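Local coordinates for protein HRI1 (Saccharomyces cerevisiae, PDB 3RBY) that is of unknown function and non-essential, but interacts with the protein kinase HRR25 and may interact with SEC72, at residues Phe51-Ala56 with Asp81-Leu86; Ile34-Phe39 with Trp176-Leu181; Thr188-Asn193 with Tyr211-Asn216; Asp75-Leu80 with Arg93-Thr98. All coordinates share one frame; numbering follows the deposited sequence.

Contact 1. Residues Phe51-Ala56 with Asp81-Leu86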
# COMPACT_ATOMS: atom_id res chain seq x y z
N PHE A 51 -5.05 -19.84 6.64
CA PHE A 51 -3.99 -18.90 7.01
C PHE A 51 -2.67 -19.35 6.43
O PHE A 51 -2.35 -20.55 6.50
CB PHE A 51 -3.84 -18.84 8.52
CG PHE A 51 -5.09 -18.45 9.25
CD1 PHE A 51 -5.96 -19.42 9.74
CD2 PHE A 51 -5.39 -17.12 9.45
CE1 PHE A 51 -7.11 -19.06 10.42
CE2 PHE A 51 -6.54 -16.75 10.13
CZ PHE A 51 -7.41 -17.72 10.61
N GLU A 52 -1.90 -18.41 5.91
CA GLU A 52 -0.57 -18.70 5.42
C GLU A 52 0.29 -18.93 6.66
O GLU A 52 1.19 -19.77 6.66
CB GLU A 52 -0.10 -17.61 4.46
CG GLU A 52 1.41 -17.53 4.29
CD GLU A 52 1.84 -16.33 3.48
OE1 GLU A 52 2.31 -15.34 4.08
OE2 GLU A 52 1.71 -16.36 2.24
N TRP A 53 -0.01 -18.17 7.71
CA TRP A 53 0.71 -18.27 8.97
C TRP A 53 0.11 -17.33 10.01
O TRP A 53 -0.74 -16.49 9.69
CB TRP A 53 2.17 -17.89 8.69
CG TRP A 53 3.09 -18.18 9.83
CD1 TRP A 53 2.96 -19.17 10.76
CD2 TRP A 53 4.29 -17.47 10.17
NE1 TRP A 53 4.01 -19.12 11.65
CE2 TRP A 53 4.84 -18.09 11.31
CE3 TRP A 53 4.95 -16.37 9.61
CZ2 TRP A 53 6.01 -17.64 11.91
CZ3 TRP A 53 6.12 -15.93 10.21
CH2 TRP A 53 6.64 -16.57 11.34
N ALA A 54 0.56 -17.46 11.25
CA ALA A 54 0.08 -16.61 12.34
C ALA A 54 1.02 -16.71 13.53
O ALA A 54 1.48 -17.80 13.88
CB ALA A 54 -1.33 -17.01 12.74
N PHE A 55 1.31 -15.58 14.16
CA PHE A 55 2.21 -15.56 15.30
C PHE A 55 1.92 -14.36 16.19
O PHE A 55 1.23 -13.42 15.79
CB PHE A 55 3.69 -15.58 14.86
CG PHE A 55 4.14 -14.36 14.08
CD1 PHE A 55 4.32 -14.42 12.70
CD2 PHE A 55 4.43 -13.16 14.73
CE1 PHE A 55 4.77 -13.30 11.97
CE2 PHE A 55 4.88 -12.04 14.01
CZ PHE A 55 5.05 -12.11 12.63
N ALA A 56 2.44 -14.43 17.41
CA ALA A 56 2.22 -13.38 18.40
C ALA A 56 3.25 -13.53 19.52
O ALA A 56 3.84 -14.61 19.69
CB ALA A 56 0.80 -13.44 18.95
N ASP A 81 3.37 -19.62 17.42
CA ASP A 81 3.86 -19.89 16.06
C ASP A 81 3.12 -21.11 15.51
O ASP A 81 3.45 -22.25 15.85
CB ASP A 81 5.36 -20.14 16.06
CG ASP A 81 5.92 -20.41 14.68
OD1 ASP A 81 5.13 -20.79 13.77
OD2 ASP A 81 7.15 -20.27 14.49
N THR A 82 2.12 -20.89 14.67
CA THR A 82 1.27 -22.00 14.24
C THR A 82 2.09 -23.14 13.61
O THR A 82 1.69 -24.30 13.64
CB THR A 82 0.14 -21.56 13.28
OG1 THR A 82 0.70 -20.89 12.14
CG2 THR A 82 -0.85 -20.66 14.00
N ASN A 83 3.25 -22.80 13.05
CA ASN A 83 4.15 -23.84 12.57
C ASN A 83 4.53 -24.79 13.70
O ASN A 83 4.29 -25.99 13.60
CB ASN A 83 5.43 -23.24 11.95
CG ASN A 83 5.16 -22.49 10.66
OD1 ASN A 83 4.15 -22.72 9.96
ND2 ASN A 83 6.07 -21.57 10.31
N VAL A 84 5.11 -24.26 14.77
CA VAL A 84 5.50 -25.13 15.87
C VAL A 84 4.28 -25.73 16.55
O VAL A 84 4.30 -26.88 16.98
CB VAL A 84 6.44 -24.45 16.92
CG1 VAL A 84 7.11 -23.21 16.34
CG2 VAL A 84 5.69 -24.14 18.20
N TYR A 85 3.21 -24.95 16.65
CA TYR A 85 2.00 -25.48 17.26
C TYR A 85 1.51 -26.71 16.51
O TYR A 85 1.18 -27.71 17.12
CB TYR A 85 0.88 -24.44 17.26
CG TYR A 85 -0.31 -24.84 18.09
CD1 TYR A 85 -1.34 -25.59 17.53
CD2 TYR A 85 -0.41 -24.49 19.43
CE1 TYR A 85 -2.45 -25.96 18.29
CE2 TYR A 85 -1.51 -24.86 20.19
CZ TYR A 85 -2.52 -25.60 19.62
OH TYR A 85 -3.61 -25.96 20.38
N LEU A 86 1.45 -26.59 15.18
CA LEU A 86 0.90 -27.63 14.33
C LEU A 86 1.96 -28.60 13.80
O LEU A 86 1.65 -29.49 13.00
CB LEU A 86 0.15 -27.01 13.15
CG LEU A 86 -1.13 -26.24 13.50
CD1 LEU A 86 -1.72 -25.57 12.26
CD2 LEU A 86 -2.14 -27.16 14.17
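Trp53, the first residue of 51-56 to meet the other segment, sends its indole across to the start of helix 82-86. CG is anti to the backbone N (chi1 -169°), which directs the ring to the helix start, where Trp53 NE1 donates to Asp81 OD1 at 2.9 Å, with an angle of 157° at the hydrogen. The acceptor lies nearly in the indole plane, yet from the carboxylate's side the donor stands well above the plane. The Asn83 amide lies over the rim of one indole face, the planes nearly parallel, with Asn83 ND2 3.5 Å from Trp53 NE1; both are donors, so no hydrogen bond joins them. Phe55 CD1 lies over the opposite face, and at the ring's edge Thr82 OG1 comes within 3.2 Å of Trp53 CD1. A phenylalanine in place of Trp53 would probably leave Asp81 OD1 without its indole donor and the Asn83 amide with less ring to lie on. Asp81 is also the N-cap residue of helix 82-86: the same OD1 takes a weak capping bond from Asn83 N at 2.8 Å, so one oxygen serves both cap and indole. At Ala54 the backbone takes over, O accepting from Thr82 N at 3.3 Å, while Ala54 CB rests 3.9 Å from Thr82 CG2. Phe194 of strand 192-199 touches both of these side chains. Phe55 and Asp81 form an antiparallel non-hydrogen-bonded pair, CA to CA 4.7 Å, where edge strand 80-81 of the larger sheet runs beside strand 51-57 before the chain coils into the helix.

Contact 2. Residues Ile34-Phe39 with Trp176-Leu181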
# COMPACT_ATOMS: atom_id res chain seq x y z
N ILE A 34 0.96 -9.15 17.40
CA ILE A 34 0.30 -10.30 16.76
C ILE A 34 0.27 -10.06 15.25
O ILE A 34 0.18 -8.92 14.79
CB ILE A 34 -1.13 -10.48 17.28
CG1 ILE A 34 -1.79 -11.72 16.66
CG2 ILE A 34 -1.96 -9.26 16.99
CD1 ILE A 34 -2.98 -12.21 17.46
N SER A 35 0.36 -11.14 14.47
CA SER A 35 0.28 -11.04 13.03
C SER A 35 -0.60 -12.16 12.48
O SER A 35 -0.23 -13.34 12.56
CB SER A 35 1.68 -11.08 12.40
OG SER A 35 1.64 -10.80 11.01
N LEU A 36 -1.78 -11.81 11.95
CA LEU A 36 -2.71 -12.79 11.37
C LEU A 36 -2.61 -12.72 9.85
O LEU A 36 -2.62 -11.62 9.28
CB LEU A 36 -4.15 -12.54 11.83
CG LEU A 36 -4.32 -12.60 13.35
CD1 LEU A 36 -5.78 -12.40 13.76
CD2 LEU A 36 -3.77 -13.93 13.89
N ARG A 37 -2.47 -13.87 9.19
CA ARG A 37 -2.21 -13.89 7.74
C ARG A 37 -3.20 -14.74 6.95
O ARG A 37 -2.81 -15.66 6.22
CB ARG A 37 -0.75 -14.29 7.48
CG ARG A 37 0.23 -13.52 8.42
CD ARG A 37 1.71 -13.54 8.00
NE ARG A 37 2.45 -12.55 8.78
CZ ARG A 37 3.73 -12.24 8.62
NH1 ARG A 37 4.47 -12.84 7.70
NH2 ARG A 37 4.28 -11.30 9.39
N PRO A 38 -4.50 -14.43 7.07
CA PRO A 38 -5.53 -15.22 6.38
C PRO A 38 -5.36 -15.11 4.87
O PRO A 38 -5.06 -14.01 4.39
CB PRO A 38 -6.84 -14.53 6.81
CG PRO A 38 -6.43 -13.11 7.08
CD PRO A 38 -5.03 -13.16 7.62
N PHE A 39 -5.50 -16.21 4.14
CA PHE A 39 -5.52 -16.14 2.67
C PHE A 39 -6.73 -15.36 2.19
O PHE A 39 -7.79 -15.38 2.85
CB PHE A 39 -5.60 -17.54 2.07
CG PHE A 39 -4.39 -18.38 2.30
CD1 PHE A 39 -4.47 -19.53 3.07
CD2 PHE A 39 -3.17 -18.01 1.75
CE1 PHE A 39 -3.33 -20.31 3.27
CE2 PHE A 39 -2.04 -18.77 1.94
CZ PHE A 39 -2.11 -19.92 2.70
N TRP A 176 -9.01 -1.36 15.30
CA TRP A 176 -8.64 -2.70 14.81
C TRP A 176 -8.17 -3.66 15.91
O TRP A 176 -7.16 -3.42 16.58
CB TRP A 176 -7.57 -2.61 13.73
CG TRP A 176 -7.99 -1.87 12.50
CD1 TRP A 176 -8.03 -0.51 12.34
CD2 TRP A 176 -8.41 -2.44 11.24
NE1 TRP A 176 -8.46 -0.21 11.06
CE2 TRP A 176 -8.70 -1.37 10.37
CE3 TRP A 176 -8.58 -3.75 10.78
CZ2 TRP A 176 -9.15 -1.57 9.04
CZ3 TRP A 176 -9.02 -3.96 9.46
CH2 TRP A 176 -9.30 -2.87 8.61
N ILE A 177 -8.89 -4.77 16.05
CA ILE A 177 -8.58 -5.76 17.07
C ILE A 177 -8.15 -7.07 16.43
O ILE A 177 -8.85 -7.60 15.57
CB ILE A 177 -9.81 -6.04 17.96
CG1 ILE A 177 -10.18 -4.80 18.79
CG2 ILE A 177 -9.56 -7.23 18.87
CD1 ILE A 177 -11.33 -3.99 18.22
N GLN A 178 -6.99 -7.59 16.85
CA GLN A 178 -6.58 -8.93 16.47
C GLN A 178 -6.26 -9.74 17.71
O GLN A 178 -5.71 -9.20 18.69
CB GLN A 178 -5.38 -8.89 15.53
CG GLN A 178 -5.67 -8.24 14.20
CD GLN A 178 -4.57 -8.48 13.21
OE1 GLN A 178 -4.78 -9.15 12.18
NE2 GLN A 178 -3.37 -7.96 13.50
N GLY A 179 -6.63 -11.01 17.69
CA GLY A 179 -6.48 -11.87 18.84
C GLY A 179 -6.26 -13.34 18.51
O GLY A 179 -6.60 -13.81 17.41
N PHE A 180 -5.68 -14.07 19.46
CA PHE A 180 -5.65 -15.53 19.37
C PHE A 180 -6.01 -16.18 20.72
O PHE A 180 -5.98 -15.53 21.77
CB PHE A 180 -4.30 -16.03 18.84
CG PHE A 180 -3.28 -16.32 19.92
CD1 PHE A 180 -2.49 -15.30 20.46
CD2 PHE A 180 -3.09 -17.62 20.38
CE1 PHE A 180 -1.54 -15.57 21.45
CE2 PHE A 180 -2.12 -17.90 21.37
CZ PHE A 180 -1.35 -16.87 21.90
N LEU A 181 -6.41 -17.45 20.65
CA LEU A 181 -6.63 -18.30 21.82
C LEU A 181 -6.25 -19.72 21.42
O LEU A 181 -6.83 -20.28 20.49
CB LEU A 181 -8.09 -18.23 22.30
CG LEU A 181 -8.46 -19.05 23.55
CD1 LEU A 181 -7.56 -18.68 24.75
CD2 LEU A 181 -9.95 -18.90 23.91
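Ile34 lays its two branches over neighbouring residues of strand 176-181. Ile34 CG2 rests on Gln178 CB at 3.7 Å, while the longer arm, with CG1 anti to the backbone N (chi1 -177°) and chi2 also extended, carries Ile34 CD1 onto the backbone of Gly179, 3.6 Å from its C atom. Glycine has no side chain, and the methyl lies directly on the main chain. Ile34 CD1 then reaches the edge of the Phe180 ring, near its plane, and stands 4.3 Å from Phe180 CB. Leu36, two residues along and on the same side of its strand, meets Gln178 from the opposite direction: Leu36 CB is 3.5 Å from Gln178 OE1, and Leu36 CD1 comes 4.0 Å from Gln178 CB. The axes of the two short strands cross at 89° with a closest approach of 7.3 Å, and no hydrogen bond links them. That is face-to-face packing of two sheets, strand 33-38 belonging to the larger and strand 176-183 to the smaller antiparallel sheet, with all five touching residues buried. Gln178 is the polar member: extended beyond CG, its chain carries the amide alongside Leu36 to partners outside both segments, OE1 accepting from Arg196 and NE2 bonding to Leu24 O and Ser26 OG. A buried amide is thereby satisfied at both ends while its methylene carbons serve the apolar contact. On the other face of strand 34-38, Arg37 grips Ser35 OG side-on through NH2 and, at 2.9 Å, NE, and NH1 makes a salt bridge with Glu128.

Contact 3. Residues Thr188-Asn193 with Tyr211-Asn216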
# COMPACT_ATOMS: atom_id res chain seq x y z
N THR A 188 -3.22 -29.77 17.24
CA THR A 188 -4.14 -29.81 16.12
C THR A 188 -4.86 -28.48 15.88
O THR A 188 -5.04 -27.66 16.80
CB THR A 188 -5.22 -30.93 16.27
OG1 THR A 188 -6.41 -30.38 16.84
CG2 THR A 188 -4.70 -32.10 17.12
N ILE A 189 -5.27 -28.29 14.63
CA ILE A 189 -6.04 -27.14 14.18
C ILE A 189 -7.26 -26.91 15.06
O ILE A 189 -7.85 -25.82 15.07
CB ILE A 189 -6.50 -27.40 12.73
CG1 ILE A 189 -5.68 -26.57 11.76
CG2 ILE A 189 -8.01 -27.22 12.56
CD1 ILE A 189 -4.72 -27.39 10.90
N GLU A 190 -7.63 -27.95 15.78
CA GLU A 190 -8.81 -27.91 16.64
C GLU A 190 -8.51 -27.04 17.87
O GLU A 190 -9.42 -26.51 18.52
CB GLU A 190 -9.20 -29.33 17.04
CG GLU A 190 -10.69 -29.57 17.05
CD GLU A 190 -11.34 -29.04 15.80
OE1 GLU A 190 -11.05 -29.59 14.71
OE2 GLU A 190 -12.12 -28.05 15.89
N GLY A 191 -7.23 -26.89 18.17
CA GLY A 191 -6.81 -26.11 19.31
C GLY A 191 -6.63 -24.63 19.04
O GLY A 191 -6.25 -23.90 19.96
N LEU A 192 -6.88 -24.17 17.81
CA LEU A 192 -6.68 -22.75 17.49
C LEU A 192 -7.94 -21.89 17.35
O LEU A 192 -8.97 -22.34 16.85
CB LEU A 192 -5.81 -22.59 16.24
CG LEU A 192 -4.46 -23.30 16.31
CD1 LEU A 192 -3.81 -23.40 14.94
CD2 LEU A 192 -3.53 -22.62 17.32
N ASN A 193 -7.84 -20.64 17.83
CA ASN A 193 -8.87 -19.62 17.64
C ASN A 193 -8.25 -18.25 17.31
O ASN A 193 -7.25 -17.85 17.91
CB ASN A 193 -9.77 -19.49 18.88
CG ASN A 193 -10.33 -20.83 19.33
OD1 ASN A 193 -11.47 -21.19 19.00
ND2 ASN A 193 -9.54 -21.56 20.12
N TYR A 211 -12.03 -17.62 13.45
CA TYR A 211 -11.65 -19.00 13.25
C TYR A 211 -11.57 -19.73 14.58
O TYR A 211 -10.91 -19.26 15.51
CB TYR A 211 -10.30 -19.08 12.55
CG TYR A 211 -9.85 -20.49 12.28
CD1 TYR A 211 -9.19 -21.21 13.26
CD2 TYR A 211 -10.10 -21.10 11.06
CE1 TYR A 211 -8.77 -22.50 13.03
CE2 TYR A 211 -9.68 -22.41 10.81
CZ TYR A 211 -9.02 -23.11 11.81
OH TYR A 211 -8.59 -24.41 11.58
N GLY A 212 -12.26 -20.87 14.69
CA GLY A 212 -12.16 -21.70 15.88
C GLY A 212 -13.47 -21.75 16.65
O GLY A 212 -14.34 -20.89 16.49
N LYS A 213 -13.62 -22.75 17.50
CA LYS A 213 -14.90 -22.95 18.15
C LYS A 213 -15.02 -22.29 19.53
O LYS A 213 -16.12 -22.21 20.10
CB LYS A 213 -15.26 -24.44 18.20
CG LYS A 213 -14.09 -25.35 18.53
CD LYS A 213 -14.60 -26.65 19.13
CE LYS A 213 -13.52 -27.72 19.13
NZ LYS A 213 -14.16 -29.04 19.35
N GLU A 214 -13.90 -21.77 20.05
CA GLU A 214 -13.93 -21.12 21.37
C GLU A 214 -13.84 -19.58 21.32
O GLU A 214 -13.56 -18.92 22.34
CB GLU A 214 -12.83 -21.69 22.25
CG GLU A 214 -12.79 -23.19 22.24
CD GLU A 214 -12.05 -23.76 23.44
OE1 GLU A 214 -12.56 -23.66 24.58
OE2 GLU A 214 -10.95 -24.30 23.22
N VAL A 215 -14.08 -19.03 20.14
CA VAL A 215 -14.05 -17.58 19.91
C VAL A 215 -14.88 -16.76 20.90
O VAL A 215 -14.50 -15.65 21.25
CB VAL A 215 -14.48 -17.27 18.47
CG1 VAL A 215 -14.80 -15.80 18.31
CG2 VAL A 215 -13.40 -17.73 17.49
N ASN A 216 -16.00 -17.30 21.37
CA ASN A 216 -16.80 -16.58 22.38
C ASN A 216 -16.13 -16.49 23.76
O ASN A 216 -16.71 -15.91 24.70
CB ASN A 216 -18.22 -17.17 22.52
CG ASN A 216 -18.24 -18.55 23.21
OD1 ASN A 216 -17.26 -19.29 23.20
ND2 ASN A 216 -19.39 -18.89 23.80
O HOH W 1 -10.30 -24.50 20.48
O HOH W 2 -11.16 -24.39 17.55
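Asn193 turns its amide toward the loop that follows strand 205-211, where OD1 accepts from Glu214 N at 2.7 Å with an angle of 154° at the hydrogen. The donor is tilted 34° from the carbonyl plane. CG stands beside the backbone N (chi1 -51°), which swings the amide over Gly212 and Lys213. A water accepts from Asn193 ND2 and lies 2.8 Å from Glu214 OE2; the Glu214 carboxylate is held by Tyr166 OH and Lys217. ND2 also donates to Leu181 O on the adjacent strand. Replaced by alanine, Asn193 would offer no amide, and Glu214 N would probably be left without its acceptor and Leu181 O without this donor. The contact lies at the end of the smaller antiparallel sheet, where outermost strand 205-211 pairs with strand 192-199: Asn193 CA makes a 3.0 Å CA-H...O contact with Tyr211 O. Gly212 has a positive phi, and a CB there would clash with Asn193 OD1 and Leu192 O. Tyr211, with CG anti to the backbone N, brings its hydroxyl to Ile189, the two side chains crossing at about a right angle and Ile189 CG2 lying 3.0 Å from Tyr211 OH. The hydroxyl bonds to Ser48 O, and Ile189 O sits near the ring plane at its edge, while Leu192 CB packs 4.4 Å from Tyr211 CE1. On the outer side Glu190, bent at chi2, crosses Lys213; Glu190 OE2 and Lys213 NZ are 4.1 Å apart, beyond a salt bridge. A second water joins Lys213 N, at 3.0 Å, to the carbonyl oxygens of Glu190 and Leu192.

Contact 4. Residues Asp75-Leu80 with Arg93-Thr98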
# COMPACT_ATOMS: atom_id res chain seq x y z
N ASP A 75 14.60 -9.28 16.71
CA ASP A 75 14.98 -10.67 16.89
C ASP A 75 13.84 -11.37 17.59
O ASP A 75 13.53 -11.08 18.75
CB ASP A 75 16.30 -10.72 17.64
CG ASP A 75 17.37 -9.94 16.91
OD1 ASP A 75 18.04 -9.10 17.54
OD2 ASP A 75 17.51 -10.15 15.68
N PHE A 76 13.18 -12.25 16.84
CA PHE A 76 11.95 -12.86 17.33
C PHE A 76 12.16 -14.25 17.89
O PHE A 76 12.81 -15.10 17.27
CB PHE A 76 10.91 -12.96 16.20
CG PHE A 76 10.36 -11.63 15.77
CD1 PHE A 76 10.93 -10.95 14.71
CD2 PHE A 76 9.26 -11.07 16.41
CE1 PHE A 76 10.42 -9.72 14.30
CE2 PHE A 76 8.75 -9.84 16.01
CZ PHE A 76 9.33 -9.17 14.96
N ASN A 77 11.58 -14.48 19.06
CA ASN A 77 11.34 -15.83 19.55
C ASN A 77 9.86 -15.96 19.86
O ASN A 77 9.41 -15.66 20.98
CB ASN A 77 12.20 -16.13 20.78
CG ASN A 77 13.67 -16.31 20.42
OD1 ASN A 77 14.45 -15.37 20.54
ND2 ASN A 77 14.03 -17.50 19.94
N PHE A 78 9.10 -16.39 18.86
CA PHE A 78 7.64 -16.32 18.94
C PHE A 78 7.02 -17.06 20.12
O PHE A 78 7.48 -18.13 20.53
CB PHE A 78 7.03 -16.84 17.63
CG PHE A 78 7.53 -16.09 16.42
CD1 PHE A 78 8.31 -16.71 15.46
CD2 PHE A 78 7.24 -14.74 16.27
CE1 PHE A 78 8.78 -16.01 14.35
CE2 PHE A 78 7.70 -14.03 15.17
CZ PHE A 78 8.47 -14.66 14.21
N TRP A 79 5.98 -16.47 20.68
CA TRP A 79 5.18 -17.15 21.69
C TRP A 79 4.19 -18.08 20.97
O TRP A 79 4.22 -19.31 21.13
CB TRP A 79 4.42 -16.11 22.53
CG TRP A 79 3.61 -16.69 23.63
CD1 TRP A 79 3.82 -17.88 24.28
CD2 TRP A 79 2.42 -16.13 24.21
NE1 TRP A 79 2.85 -18.08 25.23
CE2 TRP A 79 1.98 -17.02 25.21
CE3 TRP A 79 1.71 -14.95 24.00
CZ2 TRP A 79 0.85 -16.77 25.99
CZ3 TRP A 79 0.59 -14.69 24.78
CH2 TRP A 79 0.17 -15.60 25.76
N LEU A 80 3.31 -17.48 20.16
CA LEU A 80 2.49 -18.23 19.22
C LEU A 80 3.26 -18.39 17.91
O LEU A 80 3.74 -17.40 17.35
CB LEU A 80 1.20 -17.45 18.94
CG LEU A 80 -0.05 -18.11 18.33
CD1 LEU A 80 -0.67 -17.19 17.28
CD2 LEU A 80 0.25 -19.48 17.74
N ARG A 93 12.69 -23.20 12.82
CA ARG A 93 12.58 -23.38 14.26
C ARG A 93 13.56 -22.47 14.97
O ARG A 93 14.70 -22.30 14.52
CB ARG A 93 12.84 -24.84 14.65
CG ARG A 93 11.74 -25.82 14.24
CD ARG A 93 10.35 -25.37 14.68
NE ARG A 93 9.36 -25.55 13.61
CZ ARG A 93 8.46 -26.53 13.60
NH1 ARG A 93 8.41 -27.40 14.59
NH2 ARG A 93 7.59 -26.63 12.60
N GLY A 94 13.12 -21.87 16.08
CA GLY A 94 14.01 -21.05 16.88
C GLY A 94 14.00 -19.58 16.50
O GLY A 94 13.13 -19.10 15.77
N GLU A 95 14.98 -18.85 16.99
CA GLU A 95 14.98 -17.41 16.84
C GLU A 95 14.95 -17.04 15.36
O GLU A 95 15.48 -17.78 14.52
CB GLU A 95 16.21 -16.81 17.53
CG GLU A 95 16.46 -15.34 17.26
CD GLU A 95 17.42 -14.73 18.29
OE1 GLU A 95 18.42 -14.09 17.89
OE2 GLU A 95 17.17 -14.89 19.51
N VAL A 96 14.31 -15.92 15.05
CA VAL A 96 14.39 -15.36 13.70
C VAL A 96 14.96 -13.96 13.76
O VAL A 96 14.45 -13.10 14.48
CB VAL A 96 13.03 -15.29 13.00
CG1 VAL A 96 13.21 -14.73 11.60
CG2 VAL A 96 12.37 -16.66 12.97
N ASN A 97 16.02 -13.72 13.00
CA ASN A 97 16.65 -12.41 12.99
C ASN A 97 16.23 -11.56 11.79
O ASN A 97 16.49 -11.94 10.63
CB ASN A 97 18.17 -12.57 13.04
CG ASN A 97 18.62 -13.33 14.27
OD1 ASN A 97 18.63 -12.79 15.38
ND2 ASN A 97 18.96 -14.61 14.09
N THR A 98 15.58 -10.42 12.05
CA THR A 98 15.06 -9.59 10.97
C THR A 98 15.60 -8.17 11.02
O THR A 98 15.98 -7.66 12.08
CB THR A 98 13.51 -9.54 10.95
OG1 THR A 98 13.04 -8.76 12.06
CG2 THR A 98 12.92 -10.95 11.00
O HOH W 3 10.73 -18.41 17.21
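Phe76 and Val96 form the tight part of this contact, an antiparallel hydrogen-bonded pair with both backbone bonds at 2.8 Å: Phe76 N to Val96 O at 168° and Val96 N to Phe76 O at 162°. Their side chains share the buried face of the sheet. The Phe76 ring, CG beside the backbone N (chi1 -69°), turns its edge to Thr98, bringing Phe76 CE1 3.6 Å from Thr98 OG1, a hydroxyl itself bonded to Gln74 O and Trp100 NE1. Val96 CG2 meets Phe78 CE1 at 3.9 Å, and Phe76 CB lies over one face of the Phe78 ring. Strands 71-76 and 96-102 are neighbours in the larger antiparallel sheet, and the ladder ends here: past Asn77 the chains diverge, and a water takes over, accepting from Phe78 N at 3.1 Å and donating to Gly94 O. The polar side, toward solvent, carries Asp75, Asn77, Glu95 and Asn97. Asp75 and Asn97 make a non-hydrogen-bonded pair, CA to CA 4.6 Å. The extended chain of Glu95 crosses Asn77 at a slant, and its OE2 forms a salt bridge with Lys63 of strand 62-66.

Contacts 1, 2 and 4 all involve the larger sheet, while contact 3 lies at one end of the smaller one. Contact 2, whose centre lies about 5 Å from the centre of the chain, is the core contact: two sheets meet there through side chains and no bond crosses. Contact 1 is also buried but adds a helix cap and an indole bond; its strand neighbours that of contact 2, with a probable hydrogen bond between Phe55 O and Ser35 N. Contacts 3 and 4 are partly exposed, and both include water bridges between the two segments. Probable hydrogen bonds join contact 2 to contact 3, Leu181 N to Asn193 O, and contact 1 to contact 4, Leu80 N to Ala56 O.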